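Side-chain contacts in uncharacterized protein (PDB 3CLQ), which is of unknown function but belongs to the AllG family and may resemble a subunit of oxamate carbamoyltransferase: residues 24-29 with 238-243; 128-133 with 233-238; 163-168 with 210-215; 177-182 with 198-203; 316-321 with 364-369. All blocks are in the same frame, centred on the assembly; numbering follows the deposited sequence.

Interaction 1: residues 24-29 with 238-243; sequences SKPILV and MGAAKC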
# COMPACT_ATOMS: atom_id res chain seq x y z
N SER B 24 -10.43 19.31 -9.37
CA SER B 24 -9.21 19.83 -8.78
C SER B 24 -8.14 18.77 -8.82
O SER B 24 -8.44 17.59 -8.71
CB SER B 24 -9.43 20.23 -7.35
OG SER B 24 -10.23 21.38 -7.30
N LYS B 25 -6.90 19.21 -8.96
CA LYS B 25 -5.80 18.29 -9.00
C LYS B 25 -4.66 18.88 -8.18
O LYS B 25 -3.78 19.52 -8.71
CB LYS B 25 -5.38 18.04 -10.44
CG LYS B 25 -5.17 16.58 -10.76
CD LYS B 25 -5.63 16.22 -12.19
CE LYS B 25 -4.57 16.49 -13.23
NZ LYS B 25 -3.21 15.93 -12.88
N PRO B 26 -4.69 18.63 -6.87
CA PRO B 26 -3.71 19.10 -5.90
C PRO B 26 -2.32 18.51 -6.14
O PRO B 26 -2.16 17.28 -6.11
CB PRO B 26 -4.24 18.55 -4.58
CG PRO B 26 -5.66 18.19 -4.85
CD PRO B 26 -5.74 17.80 -6.26
N ILE B 27 -1.35 19.38 -6.38
CA ILE B 27 0.05 18.98 -6.60
C ILE B 27 0.95 19.44 -5.46
O ILE B 27 0.98 20.62 -5.10
CB ILE B 27 0.60 19.54 -7.93
CG1 ILE B 27 -0.34 19.20 -9.09
CG2 ILE B 27 2.03 19.02 -8.19
CD1 ILE B 27 -0.56 17.71 -9.33
N LEU B 28 1.69 18.51 -4.88
CA LEU B 28 2.62 18.89 -3.84
C LEU B 28 3.79 19.49 -4.55
O LEU B 28 4.49 18.77 -5.29
CB LEU B 28 3.07 17.68 -3.04
CG LEU B 28 4.20 18.00 -2.07
CD1 LEU B 28 3.84 19.17 -1.14
CD2 LEU B 28 4.50 16.78 -1.26
N VAL B 29 4.00 20.80 -4.36
CA VAL B 29 5.09 21.48 -5.08
C VAL B 29 6.28 21.90 -4.24
O VAL B 29 7.37 22.11 -4.76
CB VAL B 29 4.60 22.66 -5.96
CG1 VAL B 29 3.57 22.18 -6.98
CG2 VAL B 29 4.07 23.85 -5.11
N MSE B 238 -4.92 15.88 4.06
CA MSE B 238 -5.76 16.98 4.53
C MSE B 238 -5.56 18.14 3.60
O MSE B 238 -6.52 18.81 3.17
CB MSE B 238 -5.42 17.37 5.97
CG MSE B 238 -5.83 16.30 6.98
SE MSE B 238 -5.14 16.51 8.80
CE MSE B 238 -5.52 14.69 9.47
N GLY B 239 -4.30 18.35 3.25
CA GLY B 239 -3.90 19.49 2.43
C GLY B 239 -4.45 19.34 1.03
O GLY B 239 -4.89 20.33 0.43
N ALA B 240 -4.40 18.11 0.53
CA ALA B 240 -4.98 17.76 -0.75
C ALA B 240 -6.45 18.12 -0.74
O ALA B 240 -6.91 18.89 -1.59
CB ALA B 240 -4.83 16.30 -0.99
N ALA B 241 -7.18 17.57 0.22
CA ALA B 241 -8.62 17.82 0.33
C ALA B 241 -8.95 19.32 0.47
O ALA B 241 -9.89 19.83 -0.15
CB ALA B 241 -9.23 17.03 1.48
N LYS B 242 -8.16 20.02 1.28
CA LYS B 242 -8.37 21.44 1.49
C LYS B 242 -8.23 22.17 0.18
O LYS B 242 -9.00 23.09 -0.15
CB LYS B 242 -7.37 21.97 2.49
CG LYS B 242 -7.33 23.48 2.56
CD LYS B 242 -8.67 24.07 2.96
CE LYS B 242 -8.47 25.43 3.58
NZ LYS B 242 -9.76 26.22 3.62
N CYS B 243 -7.22 21.76 -0.58
CA CYS B 243 -6.96 22.34 -1.88
C CYS B 243 -8.12 22.11 -2.85
O CYS B 243 -8.55 23.05 -3.51
CB CYS B 243 -5.66 21.79 -2.43
SG CYS B 243 -5.26 22.34 -4.10
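Pro26 touches both Ala240 and Cys243 where helix 234-247 packs against an antiparallel sheet. Strand 26-33 is one of the inner strands of that sheet, and its first residue makes most of the strand's share of the contact. Pro26 points at the helix and meets residues three apart, on the same side of it. Pro26 CG rests 3.6 Å from Ala240 O, an apolar carbon against a backbone carbonyl. Pro26 CB lies 4.3 Å from Ala240 CB. The backbones come close here, with Pro26 CA and Ala240 CA 5.5 Å apart. Cys243 comes in from the next turn. Its SG stands anti to its own backbone N (chi1 176°), and this swings the sulfur over the proline. Cys243 also packs on Ile118 of the adjacent strand 114-120, so the helix covers two strands at once. No hydrogen bond crosses between the segments. The polar groups at the margin turn elsewhere: Ser24 OG bonds to Asn120 and to Arg20 O, while Cys243 O takes a bond from Asn125. All the touching residues are buried. The sulfur sits against one side of the pyrrolidine ring, with Cys243 SG 4.0 Å from both Pro26 CB and Pro26 CA.

Interaction 2: residues 128-133 with 233-238; sequences FTNLSE and SGPTWM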
# COMPACT_ATOMS: atom_id res chain seq x y z
N PHE B 128 -2.11 24.76 2.50
CA PHE B 128 -0.93 24.48 3.31
C PHE B 128 -1.30 23.61 4.51
O PHE B 128 -2.41 23.74 5.05
CB PHE B 128 -0.38 25.79 3.86
CG PHE B 128 -0.11 26.85 2.82
CD1 PHE B 128 1.09 26.87 2.12
CD2 PHE B 128 -1.05 27.85 2.57
CE1 PHE B 128 1.35 27.87 1.17
CE2 PHE B 128 -0.80 28.83 1.61
CZ PHE B 128 0.40 28.84 0.91
N THR B 129 -0.38 22.74 4.94
CA THR B 129 -0.46 22.09 6.27
C THR B 129 0.91 21.83 6.78
O THR B 129 1.84 21.70 6.00
CB THR B 129 -1.16 20.69 6.31
OG1 THR B 129 -1.14 20.05 5.02
CG2 THR B 129 -2.56 20.81 6.78
N ASN B 130 1.04 21.73 8.10
CA ASN B 130 2.31 21.41 8.71
C ASN B 130 2.60 19.94 8.52
O ASN B 130 1.79 19.21 7.93
CB ASN B 130 2.30 21.70 10.20
CG ASN B 130 1.44 20.73 10.94
OD1 ASN B 130 1.08 19.69 10.40
ND2 ASN B 130 1.09 21.07 12.18
N LEU B 131 3.75 19.52 9.04
CA LEU B 131 4.22 18.16 8.93
C LEU B 131 3.87 17.37 10.17
O LEU B 131 3.69 17.91 11.26
CB LEU B 131 5.73 18.15 8.75
CG LEU B 131 6.25 18.54 7.37
CD1 LEU B 131 5.78 19.94 6.99
CD2 LEU B 131 7.76 18.47 7.37
N SER B 132 3.78 16.06 10.00
CA SER B 132 3.73 15.15 11.13
C SER B 132 5.06 15.18 11.87
O SER B 132 6.11 14.88 11.31
CB SER B 132 3.43 13.73 10.63
OG SER B 132 3.83 12.76 11.58
N GLU B 133 5.01 15.56 13.14
CA GLU B 133 6.06 15.15 14.06
C GLU B 133 5.71 13.68 14.09
O GLU B 133 4.63 13.33 13.62
CB GLU B 133 5.80 15.81 15.39
CG GLU B 133 5.37 17.25 15.21
CD GLU B 133 4.68 17.81 16.44
OE1 GLU B 133 3.44 17.96 16.38
OE2 GLU B 133 5.38 18.10 17.45
N SER B 233 2.05 10.88 5.91
CA SER B 233 1.26 11.45 4.82
C SER B 233 -0.13 11.96 5.25
O SER B 233 -0.89 12.51 4.42
CB SER B 233 1.09 10.41 3.71
OG SER B 233 0.25 9.38 4.17
N GLY B 234 -0.48 11.74 6.51
CA GLY B 234 -1.78 12.15 7.04
C GLY B 234 -2.06 13.61 6.73
O GLY B 234 -3.06 13.93 6.09
N PRO B 235 -1.20 14.52 7.20
CA PRO B 235 -1.37 15.92 6.84
C PRO B 235 -1.46 16.15 5.34
O PRO B 235 -2.26 16.99 4.88
CB PRO B 235 -0.11 16.58 7.42
CG PRO B 235 0.15 15.76 8.64
CD PRO B 235 -0.09 14.34 8.15
N THR B 236 -0.67 15.39 4.58
CA THR B 236 -0.63 15.56 3.15
C THR B 236 -2.03 15.41 2.55
O THR B 236 -2.43 16.19 1.68
CB THR B 236 0.35 14.56 2.53
OG1 THR B 236 1.55 14.52 3.32
CG2 THR B 236 0.71 14.95 1.10
N TRP B 237 -2.80 14.45 3.01
CA TRP B 237 -4.12 14.28 2.42
C TRP B 237 -5.09 15.38 2.85
O TRP B 237 -5.95 15.79 2.09
CB TRP B 237 -4.65 12.88 2.73
CG TRP B 237 -3.62 11.80 2.46
CD1 TRP B 237 -3.23 10.78 3.32
CD2 TRP B 237 -2.83 11.63 1.28
NE1 TRP B 237 -2.26 10.00 2.73
CE2 TRP B 237 -2.00 10.49 1.48
CE3 TRP B 237 -2.76 12.31 0.05
CZ2 TRP B 237 -1.11 10.02 0.50
CZ3 TRP B 237 -1.87 11.87 -0.91
CH2 TRP B 237 -1.05 10.72 -0.68
N MSE B 238 -4.92 15.88 4.06
CA MSE B 238 -5.76 16.98 4.53
C MSE B 238 -5.56 18.14 3.60
O MSE B 238 -6.52 18.81 3.17
CB MSE B 238 -5.42 17.37 5.97
CG MSE B 238 -5.83 16.30 6.98
SE MSE B 238 -5.14 16.51 8.80
CE MSE B 238 -5.52 14.69 9.47
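The peptide carbonyl of Pro235 is the flat group used across this contact: Thr129 OG1 stands above its plane, 65° out of it. Thr129 OG1 donates to Pro235 O over 3.3 Å. The C=O...OG1 angle is 113°, so the donor comes from beside the oxygen and not from beyond it. The indole of Trp237 is on the far side of the helix and takes no part in the contact. One face of it lies over Ser233 O, toward the rim, and Trp237 NE1 makes a weak, bent bond to Ser233 OG. The proline ring does the packing. Pro235 CB lies 3.3 Å from Asn130 O, a carbon directly against a backbone oxygen. Pro235 CG reaches further along the chain, to 3.9 Å from Ser132 N. Ser132 also faces the ring with its CB, while its OG bonds to Gln134. His116 joins both sides, bonding to Thr129 O and to Thr236 OG1. Pro235 lies in the first turn of helix 234-247, where its missing N-H costs no helix bond. This is a helix N-terminal turn, with the proline common there, packed beside the weakly bonded end of edge strand 126-130 and the residues that follow it.

Interaction 3: residues 163-168 with 210-215; sequences LHDAMT and VQTDFS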
# COMPACT_ATOMS: atom_id res chain seq x y z
N LEU B 163 13.61 18.88 3.03
CA LEU B 163 12.44 18.67 2.20
C LEU B 163 12.33 19.73 1.13
O LEU B 163 12.10 19.41 -0.03
CB LEU B 163 11.16 18.64 3.01
CG LEU B 163 10.66 17.22 3.26
CD1 LEU B 163 11.50 16.31 2.43
CD2 LEU B 163 10.75 16.83 4.73
N HIS B 164 12.51 20.98 1.53
CA HIS B 164 12.45 22.12 0.62
C HIS B 164 13.42 21.96 -0.53
O HIS B 164 13.06 22.17 -1.69
CB HIS B 164 12.80 23.38 1.40
CG HIS B 164 13.06 24.59 0.55
ND1 HIS B 164 12.06 25.46 0.17
CD2 HIS B 164 14.21 25.11 0.07
CE1 HIS B 164 12.59 26.45 -0.53
NE2 HIS B 164 13.89 26.26 -0.61
N ASP B 165 14.66 21.60 -0.20
CA ASP B 165 15.70 21.41 -1.19
C ASP B 165 15.35 20.24 -2.13
O ASP B 165 15.47 20.35 -3.36
CB ASP B 165 17.06 21.21 -0.51
CG ASP B 165 17.56 22.49 0.18
OD1 ASP B 165 18.76 22.54 0.55
OD2 ASP B 165 16.76 23.46 0.35
N ALA B 166 14.87 19.14 -1.57
CA ALA B 166 14.49 18.01 -2.39
C ALA B 166 13.45 18.41 -3.45
O ALA B 166 13.52 17.98 -4.60
CB ALA B 166 13.95 16.91 -1.51
N MSE B 167 12.48 19.23 -3.07
CA MSE B 167 11.41 19.53 -4.01
C MSE B 167 11.84 20.47 -5.15
O MSE B 167 11.13 20.58 -6.16
CB MSE B 167 10.16 20.03 -3.30
CG MSE B 167 9.54 19.01 -2.41
SE MSE B 167 8.83 17.45 -3.43
CE MSE B 167 7.33 18.40 -4.31
N THR B 168 12.99 21.13 -5.01
CA THR B 168 13.49 21.92 -6.14
C THR B 168 14.06 21.03 -7.26
O THR B 168 14.16 21.47 -8.40
CB THR B 168 14.56 22.99 -5.76
OG1 THR B 168 15.82 22.36 -5.52
CG2 THR B 168 14.14 23.82 -4.55
N VAL B 210 18.06 12.45 -2.14
CA VAL B 210 19.42 12.04 -2.39
C VAL B 210 20.21 13.05 -3.25
O VAL B 210 21.43 13.09 -3.21
CB VAL B 210 19.42 10.65 -3.01
CG1 VAL B 210 20.77 10.30 -3.59
CG2 VAL B 210 19.00 9.64 -1.95
N GLN B 211 19.49 13.90 -3.99
CA GLN B 211 20.13 14.85 -4.90
C GLN B 211 20.54 16.13 -4.16
O GLN B 211 21.02 17.10 -4.74
CB GLN B 211 19.18 15.19 -6.04
CG GLN B 211 19.28 14.23 -7.19
CD GLN B 211 18.26 14.52 -8.26
OE1 GLN B 211 17.20 13.90 -8.30
NE2 GLN B 211 18.56 15.48 -9.13
N THR B 212 20.38 16.07 -2.85
CA THR B 212 20.45 17.21 -1.99
C THR B 212 21.87 17.29 -1.43
O THR B 212 22.67 16.38 -1.64
CB THR B 212 19.41 17.04 -0.89
OG1 THR B 212 18.66 18.23 -0.74
CG2 THR B 212 20.05 16.63 0.41
N ASP B 213 22.19 18.36 -0.73
CA ASP B 213 23.53 18.47 -0.22
C ASP B 213 23.67 18.02 1.21
O ASP B 213 24.74 18.13 1.79
CB ASP B 213 24.09 19.88 -0.43
CG ASP B 213 24.53 20.12 -1.88
OD1 ASP B 213 24.94 21.27 -2.20
OD2 ASP B 213 24.46 19.14 -2.69
N PHE B 214 22.59 17.49 1.77
CA PHE B 214 22.65 16.90 3.10
C PHE B 214 23.55 15.65 3.14
O PHE B 214 23.69 14.93 2.14
CB PHE B 214 21.24 16.64 3.65
CG PHE B 214 20.51 17.91 4.02
CD1 PHE B 214 20.37 18.28 5.35
CD2 PHE B 214 20.00 18.76 3.04
CE1 PHE B 214 19.71 19.48 5.70
CE2 PHE B 214 19.36 19.94 3.38
CZ PHE B 214 19.21 20.30 4.71
N SER B 215 24.20 15.43 4.28
CA SER B 215 25.14 14.33 4.44
C SER B 215 24.44 12.97 4.49
O SER B 215 23.29 12.92 4.86
CB SER B 215 25.90 14.53 5.74
OG SER B 215 26.47 13.29 6.15
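Asp165 meets Thr212 and Phe214 where helix 146-168 packs against the loop joining helices 195-210 and 216-226. The contact is small and has a close part and a loose part. In the close part Thr212 points at the helix, and Thr212 OG1 comes to 3.4 Å from Asp165 CB. Thr212 OG1 is also 4.0 Å from Ala166 N, with no hydrogen bond between them. Ala166 is buried here and packs on Tyr208 and Met209 of the helix before the loop. The loose part lies at the partly exposed margin. Asp165 OD1 approaches the edge of the Phe214 ring near its plane, 3.9 Å from Phe214 CE2. The carboxylate and ring planes are 64° apart, so the groups are not stacked. Phe214 also leans on Pro161 and Leu162, one turn back on the helix. The loop is further held from outside: Arg216 of the second subunit bonds to Phe214 O and to Val210 O. At the exposed end of the helix segment, Asp165 O takes two bonds from Thr168, one from its N and one from its side chain. Thr168 OG1 lies in the carbonyl plane on a lone pair, 3.0 Å from Asp165 O.

Interaction 4: residues 177-182 with 198-203; sequences RLMLSQ and STLLVQ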
# COMPACT_ATOMS: atom_id res chain seq x y z
N ARG B 177 -3.72 13.77 -5.98
CA ARG B 177 -4.96 13.06 -6.24
C ARG B 177 -4.67 11.69 -6.83
O ARG B 177 -5.36 10.74 -6.55
CB ARG B 177 -5.91 13.83 -7.15
CG ARG B 177 -7.30 13.24 -7.16
CD ARG B 177 -8.16 13.90 -8.21
NE ARG B 177 -7.70 13.57 -9.56
CZ ARG B 177 -8.17 14.13 -10.67
NH1 ARG B 177 -9.13 15.05 -10.61
NH2 ARG B 177 -7.70 13.77 -11.84
N LEU B 178 -3.63 11.59 -7.63
CA LEU B 178 -3.23 10.28 -8.10
C LEU B 178 -2.81 9.39 -6.92
O LEU B 178 -3.27 8.25 -6.80
CB LEU B 178 -2.10 10.37 -9.12
CG LEU B 178 -1.57 9.04 -9.67
CD1 LEU B 178 -2.62 8.25 -10.47
CD2 LEU B 178 -0.31 9.27 -10.51
N MSE B 179 -1.95 9.90 -6.05
CA MSE B 179 -1.40 9.05 -5.00
C MSE B 179 -2.50 8.62 -4.04
O MSE B 179 -2.55 7.48 -3.58
CB MSE B 179 -0.27 9.77 -4.26
CG MSE B 179 0.55 8.85 -3.39
SE MSE B 179 2.21 9.71 -2.73
CE MSE B 179 3.32 9.54 -4.34
N LEU B 180 -3.43 9.51 -3.81
CA LEU B 180 -4.54 9.23 -2.96
C LEU B 180 -5.40 8.22 -3.66
O LEU B 180 -5.82 7.27 -3.09
CB LEU B 180 -5.28 10.52 -2.73
CG LEU B 180 -6.51 10.41 -1.88
CD1 LEU B 180 -6.58 11.57 -1.02
CD2 LEU B 180 -7.68 10.34 -2.72
N SER B 181 -5.64 8.44 -4.93
CA SER B 181 -6.19 7.43 -5.83
C SER B 181 -5.70 6.03 -5.49
O SER B 181 -6.50 5.12 -5.31
CB SER B 181 -5.71 7.75 -7.25
OG SER B 181 -6.78 7.74 -8.19
N GLN B 182 -4.38 5.86 -5.43
CA GLN B 182 -3.73 4.56 -5.27
C GLN B 182 -3.79 4.05 -3.84
O GLN B 182 -3.94 2.85 -3.59
CB GLN B 182 -2.28 4.65 -5.72
CG GLN B 182 -2.11 5.09 -7.15
CD GLN B 182 -0.70 5.45 -7.46
OE1 GLN B 182 0.14 5.44 -6.58
NE2 GLN B 182 -0.41 5.79 -8.73
N SER B 198 1.60 6.74 3.10
CA SER B 198 2.83 7.23 3.71
C SER B 198 4.01 6.57 3.05
O SER B 198 5.00 7.21 2.72
CB SER B 198 2.82 7.00 5.21
OG SER B 198 2.05 8.01 5.86
N THR B 199 3.87 5.27 2.80
CA THR B 199 4.90 4.52 2.12
C THR B 199 5.04 4.91 0.65
O THR B 199 6.11 4.79 0.08
CB THR B 199 4.57 3.04 2.24
OG1 THR B 199 4.25 2.79 3.61
CG2 THR B 199 5.74 2.17 1.86
N LEU B 200 3.97 5.39 0.03
CA LEU B 200 4.08 5.83 -1.35
C LEU B 200 4.77 7.18 -1.43
O LEU B 200 5.43 7.48 -2.42
CB LEU B 200 2.71 5.94 -2.02
CG LEU B 200 2.04 4.64 -2.46
CD1 LEU B 200 0.55 4.92 -2.74
CD2 LEU B 200 2.71 3.95 -3.67
N LEU B 201 4.62 7.98 -0.39
CA LEU B 201 5.17 9.31 -0.38
C LEU B 201 6.65 9.28 -0.06
O LEU B 201 7.43 9.96 -0.72
CB LEU B 201 4.44 10.14 0.67
CG LEU B 201 4.10 11.59 0.36
CD1 LEU B 201 4.11 12.44 1.63
CD2 LEU B 201 5.05 12.12 -0.62
N VAL B 202 7.08 8.51 0.94
CA VAL B 202 8.48 8.58 1.33
C VAL B 202 9.31 8.02 0.19
O VAL B 202 10.45 8.41 -0.02
CB VAL B 202 8.84 7.85 2.68
CG1 VAL B 202 7.67 7.80 3.66
CG2 VAL B 202 9.40 6.45 2.44
N GLN B 203 8.72 7.10 -0.56
CA GLN B 203 9.37 6.52 -1.70
C GLN B 203 9.51 7.51 -2.88
O GLN B 203 10.53 7.55 -3.56
CB GLN B 203 8.61 5.28 -2.15
CG GLN B 203 9.31 4.57 -3.27
CD GLN B 203 8.43 3.57 -3.97
OE1 GLN B 203 7.19 3.63 -3.88
NE2 GLN B 203 9.06 2.65 -4.68
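Helices 176-183 and 195-210 run closer to antiparallel than to parallel, with Met179 facing Leu200 where they pack. Their short segments make an angle of 138°, and the axes come within 10.2 Å. The two helices follow each other in the chain and form a helix-loop-helix pair. Met179 CA and Leu200 CA are the nearest across the gap, at 7.3 Å. Side chains therefore fill the space, and no hydrogen bond crosses it. Met179, a selenomethionine, and Leu200 carry most of it. Met179 CG is anti to its backbone N (chi1 -166°), which sends the chain straight out toward the second helix. There it slides past Leu200 in the opposite direction, and Met179 SE lies 3.9 Å from Leu200 CB. Met179 SE also sits 3.8 Å from Leu201 N, so it touches the helix backbone itself. Gln182, one turn on, covers the other end of Leu200 from the partly exposed margin. Gln182 OE1 is 3.9 Å from Leu200 CD1, a loose polar-apolar touch. A bound PEG molecule, probably from the crystallisation liquor, lies near Gln182. Trp237 of helix 234-247 packs on Met179, and helix 195-210 meets the second subunit through Thr199, packed on Thr199 of that chain. The selenomethionine chain bends at its last torsion (chi3 -79°), and this brings Met179 CE to 3.5 Å from Leu200 O.

Interaction 5: residues 316-321 with 364-369; sequences GGFAMA and GIPTGI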
# COMPACT_ATOMS: atom_id res chain seq x y z
N GLY B 316 -11.70 9.27 4.17
CA GLY B 316 -11.86 9.02 5.61
C GLY B 316 -13.03 8.10 5.94
O GLY B 316 -13.17 7.02 5.37
N GLY B 317 -13.89 8.52 6.86
CA GLY B 317 -15.04 7.70 7.22
C GLY B 317 -16.02 7.47 6.08
O GLY B 317 -16.71 6.44 6.01
N PHE B 318 -16.08 8.44 5.16
CA PHE B 318 -16.91 8.29 3.97
C PHE B 318 -16.38 7.12 3.14
O PHE B 318 -17.14 6.42 2.49
CB PHE B 318 -16.90 9.58 3.15
CG PHE B 318 -17.94 10.59 3.57
CD1 PHE B 318 -18.68 11.28 2.62
CD2 PHE B 318 -18.17 10.87 4.91
CE1 PHE B 318 -19.64 12.21 2.99
CE2 PHE B 318 -19.13 11.81 5.29
CZ PHE B 318 -19.86 12.48 4.33
N ALA B 319 -15.06 6.91 3.18
CA ALA B 319 -14.46 5.81 2.42
C ALA B 319 -14.27 4.58 3.27
O ALA B 319 -13.74 3.61 2.81
CB ALA B 319 -13.14 6.22 1.81
N MSE B 320 -14.71 4.63 4.51
CA MSE B 320 -14.66 3.49 5.41
C MSE B 320 -14.47 2.16 4.68
O MSE B 320 -13.54 1.42 4.96
CB MSE B 320 -15.95 3.45 6.20
CG MSE B 320 -15.80 3.20 7.68
SE MSE B 320 -17.57 3.27 8.52
CE MSE B 320 -17.10 2.10 10.05
N ALA B 321 -15.36 1.85 3.74
CA ALA B 321 -15.37 0.54 3.08
C ALA B 321 -14.05 0.10 2.48
O ALA B 321 -13.80 -1.09 2.35
CB ALA B 321 -16.43 0.51 2.00
N GLY B 364 -17.27 5.72 -7.22
CA GLY B 364 -16.48 6.89 -6.89
C GLY B 364 -16.83 7.30 -5.47
O GLY B 364 -17.97 7.14 -5.02
N ILE B 365 -15.86 7.82 -4.74
CA ILE B 365 -16.14 8.28 -3.40
C ILE B 365 -17.31 9.29 -3.42
O ILE B 365 -17.52 9.97 -4.42
CB ILE B 365 -14.91 8.88 -2.80
CG1 ILE B 365 -14.32 9.90 -3.77
CG2 ILE B 365 -13.92 7.79 -2.56
CD1 ILE B 365 -13.28 10.82 -3.13
N PRO B 366 -18.08 9.37 -2.31
CA PRO B 366 -19.25 10.25 -2.32
C PRO B 366 -18.85 11.68 -2.05
O PRO B 366 -18.34 12.00 -0.97
CB PRO B 366 -20.11 9.72 -1.18
CG PRO B 366 -19.19 8.89 -0.32
CD PRO B 366 -17.89 8.68 -1.02
N THR B 367 -19.08 12.55 -3.03
CA THR B 367 -18.60 13.92 -2.97
C THR B 367 -19.70 14.98 -2.91
O THR B 367 -20.68 14.91 -3.65
CB THR B 367 -17.82 14.25 -4.24
OG1 THR B 367 -17.30 13.05 -4.80
CG2 THR B 367 -16.70 15.20 -3.93
N GLY B 368 -19.49 15.98 -2.06
CA GLY B 368 -20.34 17.16 -2.03
C GLY B 368 -21.50 16.97 -1.09
O GLY B 368 -22.64 16.84 -1.52
N ILE B 369 -21.17 16.95 0.20
CA ILE B 369 -22.15 16.95 1.28
C ILE B 369 -23.03 18.15 1.13
O ILE B 369 -22.56 19.29 1.19
CB ILE B 369 -21.48 17.08 2.66
CG1 ILE B 369 -20.65 15.82 2.95
CG2 ILE B 369 -22.54 17.23 3.70
CD1 ILE B 369 -19.48 16.03 3.86
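Phe318 lays its ring between Pro366 and Ile369, joining the loop after helix 309-313 to a small antiparallel sheet. Strand 363-369 is the middle strand of that sheet. The ring crosses both partners obliquely and stacks on neither. Its CG is anti to its own carbonyl carbon (chi1 -87°), and this directs the ring toward the strand. The near edge meets the proline. Pro366 O lies at this edge, near the ring plane, 3.7 Å from Phe318 CD1. Pro366 CG is 3.8 Å from Phe318 CD1, so one corner of the phenyl touches both the carbonyl and the pyrrolidine ring. The far end meets the isoleucine. Phe318 CE1 lies 3.7 Å from Ile369 CG1. Pro366 and Ile369 are three residues apart, and in a regular strand they would point to opposite sides. Gly368, with phi 90° and psi 69°, departs from strand geometry, consistent with Ile369 pointing to the same side as Pro366. Thr367 between them points away and bonds through OG1 to Lys350 O. Other residues close in around the phenyl: Thr348 of the neighbouring strand, Met344 and Glu311. Glu311 also accepts a bond from Gly317 N, and Ser341 OG bonds to Phe318 O and to Ala321 N. These three bonds tie the loop to helices 309-313 and 334-343. The contact is buried and apolar between the side chains, and its closest approach is Phe318 CZ to Ile369 CD1, 3.6 Å.

Overall arrangement
From the N terminus, interaction 1 opens first, at residues 24-29, and closes a loop at 238-243. Interaction 2 lies inside that loop, interaction 3 inside interaction 2, and interaction 4 inside interaction 3. No loops cross. Interactions 1 and 2 share Met238 and tie helix 234-247 to one antiparallel sheet. Interaction 4 joins the same core: Thr236 OG1 packs against Leu201 CD1, and Ser233 OG probably bonds to Ser198 OG. Interaction 3 ties the end of helix 146-168 to a peripheral loop, and both it and interaction 4 reach the second subunit. Interaction 5 follows in series and ties a loop to a separate small sheet, with its centre about 36 Å from that of interaction 3.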